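Local coordinates for protein probable enoyl-CoA hydratase/isomerase (Pseudomonas aeruginosa PAO1, PDB 5WYD) that probably acts as a crotonase-family enoyl-CoA hydratase/isomerase and is implicated in making the fatty-acid diffusible signal factor, at residues A[133-138]-A[205-210]. The protein carries 1 engineered substitution. Residues are numbered along the deposited sequence; the frame is centred on the assembly and turned at random.
Sequences IRIAER and LLLAAK
Leu-207 of helix 200-211 packs against Ile-133 and Ile-135 of strand 133-137 in a small, purely apolar helix-on-sheet contact, buried between helix and sheet of the crotonase-type fold, beside the contact with a second subunit. The helix lies over one face of the mixed sheet, where strand 133-137 runs parallel between strands 111-116 and 193-195. Both isoleucines, two residues apart on the strand, turn their CB toward the helix, while Arg-134 between them turns its CB away from the helix; its NH2 forms a salt bridge with Glu-192 OE2.

The closest touch is methyl to methyl: Ile-135 CD1 lies 3.5 Å from Leu-207 CD1. The same leucine methyl also comes within 4.2 Å of Ile-135 CG1, and the two side chains meet at a slant. The other branch, Leu-207 CD2, stands 4.2 Å from Ile-133 CD1, a looser contact, so the fork divides its methyls between the two isoleucines. With CG anti to the backbone N (chi1 -172°), Leu-207 extends from the helix toward the sheet, bridging backbones whose nearest CA atoms, those of Ile-135 and Leu-207, are 9.5 Å apart.

Ile-113 of the neighbouring strand also touches Ile-135 and Leu-207. With 132 Å² buried and no hydrogen bond across it, the contact relies on dispersion and the exclusion of water, with Cys-176 of the second subunit closing over the same apolar patch at Ile-133 and Leu-207.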
loop_
_atom_site.group_PDB
_atom_site.type_symbol
_atom_site.label_atom_id
_atom_site.label_comp_id
_atom_site.label_asym_id
_atom_site.label_seq_id
_atom_site.Cartn_x
_atom_site.Cartn_y
_atom_site.Cartn_z
ATOM N N ILE A 133 -5.258 5.260 -25.137
ATOM C CA ILE A 133 -6.526 4.950 -25.785
ATOM C C ILE A 133 -6.252 4.021 -26.950
ATOM O O ILE A 133 -5.242 4.140 -27.649
ATOM C CB ILE A 133 -7.217 6.237 -26.278
ATOM C CG1 ILE A 133 -7.206 7.274 -25.175
ATOM C CG2 ILE A 133 -8.667 5.957 -26.669
ATOM C CD1 ILE A 133 -7.718 8.623 -25.588
ATOM N N ARG A 134 -7.173 3.115 -27.190
ATOM C CA ARG A 134 -7.011 2.163 -28.271
ATOM C C ARG A 134 -8.167 2.239 -29.254
ATOM O O ARG A 134 -9.336 2.171 -28.860
ATOM C CB ARG A 134 -6.857 0.759 -27.708
ATOM C CG ARG A 134 -5.552 0.584 -26.987
ATOM C CD ARG A 134 -5.681 -0.422 -25.881
ATOM N NE ARG A 134 -6.586 0.061 -24.865
ATOM C CZ ARG A 134 -6.232 0.938 -23.944
ATOM N NH1 ARG A 134 -4.999 1.411 -23.925
ATOM N NH2 ARG A 134 -7.106 1.341 -23.040
ATOM N N ILE A 135 -7.826 2.364 -30.534
ATOM C CA ILE A 135 -8.780 2.382 -31.636
ATOM C C ILE A 135 -8.434 1.217 -32.553
ATOM O O ILE A 135 -7.316 1.160 -33.079
ATOM C CB ILE A 135 -8.708 3.709 -32.413
ATOM C CG1 ILE A 135 -8.900 4.901 -31.487
ATOM C CG2 ILE A 135 -9.729 3.745 -33.543
ATOM C CD1 ILE A 135 -8.861 6.197 -32.237
ATOM N N ALA A 136 -9.402 0.337 -32.818
ATOM C CA ALA A 136 -9.099 -0.829 -33.635
ATOM C C ALA A 136 -10.079 -1.017 -34.789
ATOM O O ALA A 136 -11.271 -0.696 -34.694
ATOM C CB ALA A 136 -9.077 -2.111 -32.791
ATOM N N GLU A 137 -9.514 -1.519 -35.895
ATOM C CA GLU A 137 -10.200 -1.965 -37.091
ATOM C C GLU A 137 -10.901 -3.282 -36.785
ATOM O O GLU A 137 -10.410 -4.088 -35.995
ATOM C CB GLU A 137 -9.194 -2.143 -38.218
ATOM C CG GLU A 137 -8.496 -0.865 -38.649
ATOM C CD GLU A 137 -7.482 -1.111 -39.747
ATOM O OE1 GLU A 137 -6.869 -0.136 -40.231
ATOM O OE2 GLU A 137 -7.287 -2.284 -40.119
ATOM N N ARG A 138 -12.052 -3.508 -37.413
ATOM C CA ARG A 138 -12.863 -4.644 -37.001
ATOM C C ARG A 138 -12.095 -5.949 -37.091
ATOM O O ARG A 138 -12.304 -6.857 -36.277
ATOM C CB ARG A 138 -14.112 -4.691 -37.848
ATOM C CG ARG A 138 -14.709 -3.346 -38.021
ATOM C CD ARG A 138 -16.121 -3.504 -38.429
ATOM N NE ARG A 138 -16.230 -4.592 -39.390
ATOM C CZ ARG A 138 -15.981 -4.453 -40.686
ATOM N NH1 ARG A 138 -15.607 -3.272 -41.164
ATOM N NH2 ARG A 138 -16.107 -5.488 -41.502
ATOM N N LEU A 205 -5.701 10.040 -35.680
ATOM C CA LEU A 205 -5.228 11.401 -35.897
ATOM C C LEU A 205 -6.329 12.396 -35.607
ATOM O O LEU A 205 -6.084 13.460 -35.022
ATOM C CB LEU A 205 -4.782 11.561 -37.337
ATOM C CG LEU A 205 -3.599 10.704 -37.733
ATOM C CD1 LEU A 205 -3.361 10.839 -39.224
ATOM C CD2 LEU A 205 -2.395 11.162 -36.971
ATOM N N LEU A 206 -7.545 12.082 -36.059
ATOM C CA LEU A 206 -8.660 12.968 -35.794
ATOM C C LEU A 206 -8.917 13.033 -34.298
ATOM O O LEU A 206 -9.027 14.130 -33.736
ATOM C CB LEU A 206 -9.886 12.517 -36.604
ATOM C CG LEU A 206 -11.240 13.236 -36.495
ATOM C CD1 LEU A 206 -12.084 12.969 -35.251
ATOM C CD2 LEU A 206 -10.894 14.713 -36.529
ATOM N N LEU A 207 -8.917 11.873 -33.617
ATOM C CA LEU A 207 -9.115 11.900 -32.172
ATOM C C LEU A 207 -7.994 12.690 -31.514
ATOM O O LEU A 207 -8.241 13.526 -30.637
ATOM C CB LEU A 207 -9.149 10.472 -31.601
ATOM C CG LEU A 207 -9.523 10.193 -30.125
ATOM C CD1 LEU A 207 -9.655 8.683 -29.867
ATOM C CD2 LEU A 207 -8.653 10.808 -29.062
ATOM N N ALA A 208 -6.764 12.488 -31.992
ATOM C CA ALA A 208 -5.612 13.168 -31.422
ATOM C C ALA A 208 -5.742 14.668 -31.558
ATOM O O ALA A 208 -5.284 15.410 -30.683
ATOM C CB ALA A 208 -4.332 12.677 -32.105
ATOM N N ALA A 209 -6.335 15.135 -32.658
ATOM C CA ALA A 209 -6.504 16.568 -32.837
ATOM C C ALA A 209 -7.398 17.159 -31.752
ATOM O O ALA A 209 -7.148 18.272 -31.279
ATOM C CB ALA A 209 -7.064 16.847 -34.232
ATOM N N LYS A 210 -8.414 16.415 -31.311
ATOM C CA LYS A 210 -9.337 16.942 -30.307
ATOM C C LYS A 210 -8.634 17.264 -28.994
ATOM O O LYS A 210 -9.029 18.203 -28.290
ATOM C CB LYS A 210 -10.480 15.948 -30.059
ATOM C CG LYS A 210 -11.381 15.648 -31.252
ATOM C CD LYS A 210 -12.369 14.550 -30.852
ATOM C CE LYS A 210 -13.260 14.032 -31.982
ATOM N NZ LYS A 210 -13.837 15.067 -32.882
#